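Local coordinates for chemotaxis protein CheX (Vibrio vulnificus, PDB 6VPW) that probably acts in bacterial chemotaxis signalling as a CheX-type phosphatase, which in relatives dephosphorylates the response regulator CheY, at residues Leu27-Arg41 and Ser135-Phe149. Sequence-based numbering, arbitrary orientation.
Sequences LKPQKPRIKKDEIAR and SIIIMPFSSQWGNAF
The R33 and I138 side chains extend together from the same face of the sheet, and both turn a carbon between backbone N and carbonyl carbon: CG of R33 (chi1 50°) and CG2 of I138. The R33 chain then runs extended, and its guanidinium meets P140 CG at an oblique tilt, 3.6 Å from R33 NH1. E38 takes the same guanidinium side-on: R33 NE donates a hydrogen bond to E38 OE2 and R33 NH2 to E38 OE1. R33 NH2 lies 2.7 Å from E38 OE1. The salt bridge thus fixes the rotation of the R33 group beside P140. The E38 and I138 side chains run antiparallel, and I138 CG2 lies 3.6 Å from E38 OE2. Beyond it, the A40 methyl lies over one face of the F149 ring in a CH-pi contact, A40 CB 4.1 Å from the centroid. R41 O meets the edge of that ring.

On the other side of the sheet the L27 and F141 side chains run roughly perpendicular, with L27 CB 3.9 Å from F141 CD2. P29 CB packs on F141 CE2. M16 of helix 8-23 touches both P29 and F141.

The backbones pair in two antiparallel ladders, K28 with S142 and R33 with I138. The register shifts by one between them. There Q30 N donates a hydrogen bond to P140 O, and a water bridges Q30 O to P140 O. K35 N donates a hydrogen bond to I136 O. This is an interrupted edge strand: 28-34 borders the antiparallel sheet of the CheX fold, beside 137-142.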
loop_
_atom_site.group_PDB
_atom_site.type_symbol
_atom_site.label_atom_id
_atom_site.label_comp_id
_atom_site.label_asym_id
_atom_site.label_seq_id
_atom_site.Cartn_x
_atom_site.Cartn_y
_atom_site.Cartn_z
ATOM N N LEU A 27 8.706 20.487 -7.416
ATOM C CA LEU A 27 9.546 19.620 -6.551
ATOM C C LEU A 27 10.973 19.612 -7.091
ATOM O O LEU A 27 11.148 19.664 -8.329
ATOM C CB LEU A 27 9.009 18.192 -6.527
ATOM C CG LEU A 27 7.738 17.964 -5.720
ATOM C CD1 LEU A 27 7.475 16.472 -5.590
ATOM C CD2 LEU A 27 7.837 18.608 -4.344
ATOM N N LYS A 28 11.938 19.557 -6.173
ATOM C CA LYS A 28 13.374 19.472 -6.500
ATOM C C LYS A 28 13.763 18.003 -6.428
ATOM O O LYS A 28 13.833 17.428 -5.346
ATOM C CB LYS A 28 14.193 20.339 -5.537
ATOM C CG LYS A 28 15.687 20.046 -5.479
ATOM C CD LYS A 28 16.427 20.265 -6.778
ATOM C CE LYS A 28 17.889 19.869 -6.696
ATOM N NZ LYS A 28 18.625 20.620 -5.647
ATOM N N PRO A 29 13.986 17.339 -7.579
ATOM C CA PRO A 29 14.385 15.937 -7.571
ATOM C C PRO A 29 15.850 15.745 -7.176
ATOM O O PRO A 29 16.668 16.503 -7.629
ATOM C CB PRO A 29 14.195 15.496 -9.031
ATOM C CG PRO A 29 14.359 16.777 -9.831
ATOM C CD PRO A 29 13.814 17.874 -8.938
ATOM N N GLN A 30 16.104 14.795 -6.278
ATOM C CA GLN A 30 17.483 14.357 -5.961
ATOM C C GLN A 30 17.747 13.166 -6.887
ATOM O O GLN A 30 16.778 12.670 -7.477
ATOM C CB GLN A 30 17.645 14.005 -4.479
ATOM C CG GLN A 30 17.700 15.218 -3.559
ATOM C CD GLN A 30 16.374 15.932 -3.430
ATOM O OE1 GLN A 30 15.328 15.312 -3.272
ATOM N NE2 GLN A 30 16.412 17.254 -3.465
ATOM N N LYS A 31 18.995 12.729 -7.021
ATOM C CA LYS A 31 19.323 11.583 -7.914
ATOM C C LYS A 31 18.681 10.303 -7.381
ATOM O O LYS A 31 18.873 9.941 -6.215
ATOM C CB LYS A 31 20.845 11.427 -8.027
ATOM C CG LYS A 31 21.309 10.227 -8.841
ATOM C CD LYS A 31 22.799 10.215 -9.136
ATOM C CE LYS A 31 23.221 11.330 -10.071
ATOM N NZ LYS A 31 24.648 11.214 -10.451
ATOM N N PRO A 32 17.868 9.585 -8.193
ATOM C CA PRO A 32 17.296 8.315 -7.749
ATOM C C PRO A 32 18.427 7.324 -7.454
ATOM O O PRO A 32 19.505 7.497 -7.973
ATOM C CB PRO A 32 16.422 7.854 -8.922
ATOM C CG PRO A 32 16.101 9.148 -9.645
ATOM C CD PRO A 32 17.370 9.976 -9.522
ATOM N N ARG A 33 18.150 6.321 -6.625
ATOM C CA ARG A 33 19.197 5.332 -6.275
ATOM C C ARG A 33 18.520 4.061 -5.748
ATOM O O ARG A 33 17.279 4.085 -5.487
ATOM C CB ARG A 33 20.171 5.960 -5.269
ATOM C CG ARG A 33 19.495 6.613 -4.069
ATOM C CD ARG A 33 20.439 7.102 -2.978
ATOM N NE ARG A 33 19.663 7.490 -1.800
ATOM C CZ ARG A 33 19.189 8.712 -1.547
ATOM N NH1 ARG A 33 19.423 9.715 -2.377
ATOM N NH2 ARG A 33 18.480 8.927 -0.452
ATOM N N ILE A 34 19.288 2.974 -5.676
ATOM C CA ILE A 34 18.764 1.709 -5.096
ATOM C C ILE A 34 18.641 1.960 -3.600
ATOM O O ILE A 34 19.639 2.404 -2.996
ATOM C CB ILE A 34 19.670 0.502 -5.414
ATOM C CG1 ILE A 34 19.746 0.243 -6.923
ATOM C CG2 ILE A 34 19.197 -0.729 -4.647
ATOM C CD1 ILE A 34 20.715 -0.849 -7.319
ATOM N N LYS A 35 17.444 1.748 -3.051
ATOM C CA LYS A 35 17.240 1.959 -1.602
ATOM C C LYS A 35 18.078 0.911 -0.875
ATOM O O LYS A 35 18.193 -0.217 -1.393
ATOM C CB LYS A 35 15.757 1.865 -1.242
ATOM C CG LYS A 35 15.422 2.126 0.220
ATOM C CD LYS A 35 13.935 2.153 0.466
ATOM C CE LYS A 35 13.545 2.329 1.917
ATOM N NZ LYS A 35 12.067 2.401 2.061
ATOM N N LYS A 36 18.685 1.304 0.237
ATOM C CA LYS A 36 19.493 0.349 1.030
ATOM C C LYS A 36 18.936 0.375 2.453
ATOM O O LYS A 36 17.759 -0.010 2.614
ATOM C CB LYS A 36 20.982 0.688 0.908
ATOM C CG LYS A 36 21.523 0.637 -0.512
ATOM C CD LYS A 36 23.020 0.843 -0.602
ATOM C CE LYS A 36 23.503 1.050 -2.021
ATOM N NZ LYS A 36 22.958 2.300 -2.601
ATOM N N ASP A 37 19.737 0.830 3.420
ATOM C CA ASP A 37 19.349 0.907 4.855
ATOM C C ASP A 37 18.909 2.338 5.182
ATOM O O ASP A 37 18.616 2.608 6.356
ATOM C CB ASP A 37 20.530 0.508 5.745
ATOM C CG ASP A 37 21.333 -0.665 5.208
ATOM O OD1 ASP A 37 20.881 -1.286 4.225
ATOM O OD2 ASP A 37 22.423 -0.929 5.759
ATOM N N GLU A 38 18.852 3.203 4.168
ATOM C CA GLU A 38 18.548 4.650 4.364
ATOM C C GLU A 38 17.173 4.880 4.999
ATOM O O GLU A 38 16.233 4.089 4.754
ATOM C CB GLU A 38 18.657 5.398 3.034
ATOM C CG GLU A 38 17.990 4.693 1.871
ATOM C CD GLU A 38 18.020 5.509 0.595
ATOM O OE1 GLU A 38 17.527 6.653 0.620
ATOM O OE2 GLU A 38 18.592 5.023 -0.404
ATOM N N ILE A 39 17.083 5.955 5.786
ATOM C CA ILE A 39 15.814 6.350 6.460
ATOM C C ILE A 39 14.899 6.970 5.400
ATOM O O ILE A 39 15.372 7.860 4.662
ATOM C CB ILE A 39 16.085 7.327 7.622
ATOM C CG1 ILE A 39 17.129 6.776 8.598
ATOM C CG2 ILE A 39 14.782 7.693 8.323
ATOM C CD1 ILE A 39 17.549 7.755 9.675
ATOM N N ALA A 40 13.657 6.495 5.324
ATOM C CA ALA A 40 12.654 7.014 4.365
ATOM C C ALA A 40 11.309 7.141 5.094
ATOM O O ALA A 40 10.508 6.184 5.055
ATOM C CB ALA A 40 12.566 6.101 3.168
ATOM N N ARG A 41 11.065 8.299 5.718
ATOM C CA ARG A 41 9.821 8.496 6.503
ATOM C C ARG A 41 8.952 9.597 5.887
ATOM O O ARG A 41 9.496 10.498 5.223
ATOM C CB ARG A 41 10.203 8.819 7.949
ATOM C CG ARG A 41 10.912 7.674 8.657
ATOM C CD ARG A 41 11.479 8.078 10.000
ATOM N NE ARG A 41 10.432 8.383 10.962
ATOM C CZ ARG A 41 10.635 8.969 12.137
ATOM N NH1 ARG A 41 11.850 9.343 12.499
ATOM N NH2 ARG A 41 9.614 9.200 12.942
ATOM N N SER A 135 14.645 -4.681 -8.183
ATOM C CA SER A 135 15.394 -3.662 -7.406
ATOM C C SER A 135 14.413 -2.601 -6.891
ATOM O O SER A 135 13.541 -2.163 -7.686
ATOM C CB SER A 135 16.489 -3.064 -8.266
ATOM O OG SER A 135 17.258 -2.114 -7.543
ATOM N N ILE A 136 14.503 -2.252 -5.601
ATOM C CA ILE A 136 13.641 -1.161 -5.056
ATOM C C ILE A 136 14.360 0.165 -5.312
ATOM O O ILE A 136 15.447 0.372 -4.728
ATOM C CB ILE A 136 13.324 -1.346 -3.562
ATOM C CG1 ILE A 136 12.656 -2.701 -3.294
ATOM C CG2 ILE A 136 12.475 -0.178 -3.070
ATOM C CD1 ILE A 136 12.574 -3.066 -1.840
ATOM N N ILE A 137 13.760 1.019 -6.139
ATOM C CA ILE A 137 14.339 2.352 -6.481
ATOM C C ILE A 137 13.630 3.412 -5.636
ATOM O O ILE A 137 12.373 3.375 -5.559
ATOM C CB ILE A 137 14.176 2.646 -7.984
ATOM C CG1 ILE A 137 14.754 1.535 -8.871
ATOM C CG2 ILE A 137 14.769 4.008 -8.323
ATOM C CD1 ILE A 137 16.236 1.343 -8.725
ATOM N N ILE A 138 14.401 4.277 -4.977
ATOM C CA ILE A 138 13.814 5.406 -4.206
ATOM C C ILE A 138 14.187 6.682 -4.960
ATOM O O ILE A 138 15.341 6.788 -5.387
ATOM C CB ILE A 138 14.270 5.442 -2.732
ATOM C CG1 ILE A 138 13.595 6.588 -1.970
ATOM C CG2 ILE A 138 15.789 5.519 -2.622
ATOM C CD1 ILE A 138 13.810 6.546 -0.469
ATOM N N MET A 139 13.217 7.571 -5.156
ATOM C CA MET A 139 13.444 8.852 -5.866
ATOM C C MET A 139 13.096 9.963 -4.880
ATOM O O MET A 139 11.917 10.240 -4.664
ATOM C CB MET A 139 12.555 8.938 -7.112
ATOM C CG MET A 139 12.491 7.619 -7.904
ATOM S SD MET A 139 11.332 7.660 -9.300
ATOM C CE MET A 139 11.081 5.904 -9.548
ATOM N N PRO A 140 14.084 10.543 -4.159
ATOM C CA PRO A 140 13.802 11.620 -3.214
ATOM C C PRO A 140 13.478 12.956 -3.897
ATOM O O PRO A 140 13.981 13.223 -4.987
ATOM C CB PRO A 140 15.089 11.785 -2.377
ATOM C CG PRO A 140 16.014 10.643 -2.813
ATOM C CD PRO A 140 15.505 10.166 -4.162
ATOM N N PHE A 141 12.697 13.785 -3.207
ATOM C CA PHE A 141 12.321 15.132 -3.700
ATOM C C PHE A 141 12.323 16.102 -2.522
ATOM O O PHE A 141 12.086 15.674 -1.362
ATOM C CB PHE A 141 10.934 15.144 -4.346
ATOM C CG PHE A 141 10.781 14.302 -5.587
ATOM C CD1 PHE A 141 10.405 12.972 -5.496
ATOM C CD2 PHE A 141 10.972 14.850 -6.845
ATOM C CE1 PHE A 141 10.242 12.202 -6.638
ATOM C CE2 PHE A 141 10.799 14.082 -7.987
ATOM C CZ PHE A 141 10.435 12.761 -7.881
ATOM N N SER A 142 12.585 17.376 -2.824
ATOM C CA SER A 142 12.619 18.408 -1.769
ATOM C C SER A 142 11.857 19.663 -2.214
ATOM O O SER A 142 11.639 19.863 -3.436
ATOM C CB SER A 142 14.040 18.734 -1.421
ATOM O OG SER A 142 14.685 19.331 -2.527
ATOM N N SER A 143 11.434 20.440 -1.219
ATOM C CA SER A 143 10.776 21.752 -1.406
ATOM C C SER A 143 10.908 22.494 -0.073
ATOM O O SER A 143 11.254 21.839 0.948
ATOM C CB SER A 143 9.350 21.605 -1.833
ATOM O OG SER A 143 8.541 21.259 -0.731
ATOM N N GLN A 144 10.617 23.784 -0.048
ATOM C CA GLN A 144 10.794 24.502 1.239
ATOM C C GLN A 144 9.680 24.088 2.200
ATOM O O GLN A 144 9.855 24.289 3.405
ATOM C CB GLN A 144 10.806 26.015 1.031
ATOM C CG GLN A 144 9.548 26.564 0.388
ATOM C CD GLN A 144 9.524 28.063 0.516
ATOM O OE1 GLN A 144 9.257 28.607 1.586
ATOM N NE2 GLN A 144 9.780 28.739 -0.585
ATOM N N TRP A 145 8.618 23.468 1.674
ATOM C CA TRP A 145 7.443 23.099 2.504
ATOM C C TRP A 145 7.599 21.678 3.045
ATOM O O TRP A 145 6.799 21.288 3.913
ATOM C CB TRP A 145 6.160 23.276 1.693
ATOM C CG TRP A 145 6.047 24.653 1.125
ATOM C CD1 TRP A 145 5.716 25.799 1.787
ATOM C CD2 TRP A 145 6.323 25.036 -0.230
ATOM N NE1 TRP A 145 5.759 26.871 0.933
ATOM C CE2 TRP A 145 6.122 26.432 -0.315
ATOM C CE3 TRP A 145 6.697 24.334 -1.380
ATOM C CZ2 TRP A 145 6.291 27.132 -1.509
ATOM C CZ3 TRP A 145 6.879 25.030 -2.553
ATOM C CH2 TRP A 145 6.668 26.405 -2.617
ATOM N N GLY A 146 8.618 20.957 2.580
ATOM C CA GLY A 146 8.846 19.584 3.040
ATOM C C GLY A 146 9.275 18.671 1.905
ATOM O O GLY A 146 9.220 19.091 0.722
ATOM N N ASN A 147 9.598 17.434 2.269
ATOM C CA ASN A 147 10.182 16.449 1.335
ATOM C C ASN A 147 9.149 15.378 0.970
ATOM O O ASN A 147 8.080 15.275 1.624
ATOM C CB ASN A 147 11.454 15.841 1.938
ATOM C CG ASN A 147 12.539 16.867 2.213
ATOM O OD1 ASN A 147 12.614 17.911 1.566
ATOM N ND2 ASN A 147 13.398 16.573 3.170
ATOM N N ALA A 148 9.472 14.632 -0.075
ATOM C CA ALA A 148 8.615 13.531 -0.538
ATOM C C ALA A 148 9.520 12.472 -1.150
ATOM O O ALA A 148 10.718 12.742 -1.352
ATOM C CB ALA A 148 7.612 14.036 -1.548
ATOM N N PHE A 149 8.974 11.299 -1.411
ATOM C CA PHE A 149 9.792 10.334 -2.169
ATOM C C PHE A 149 8.868 9.309 -2.810
ATOM O O PHE A 149 7.768 9.012 -2.284
ATOM C CB PHE A 149 10.906 9.717 -1.320
ATOM C CG PHE A 149 10.453 9.117 -0.024
ATOM C CD1 PHE A 149 9.976 7.814 0.023
ATOM C CD2 PHE A 149 10.491 9.859 1.145
ATOM C CE1 PHE A 149 9.543 7.260 1.223
ATOM C CE2 PHE A 149 10.052 9.307 2.340
ATOM C CZ PHE A 149 9.589 8.009 2.379
HETATM O O HOH W 1 14.276 11.658 -7.517
#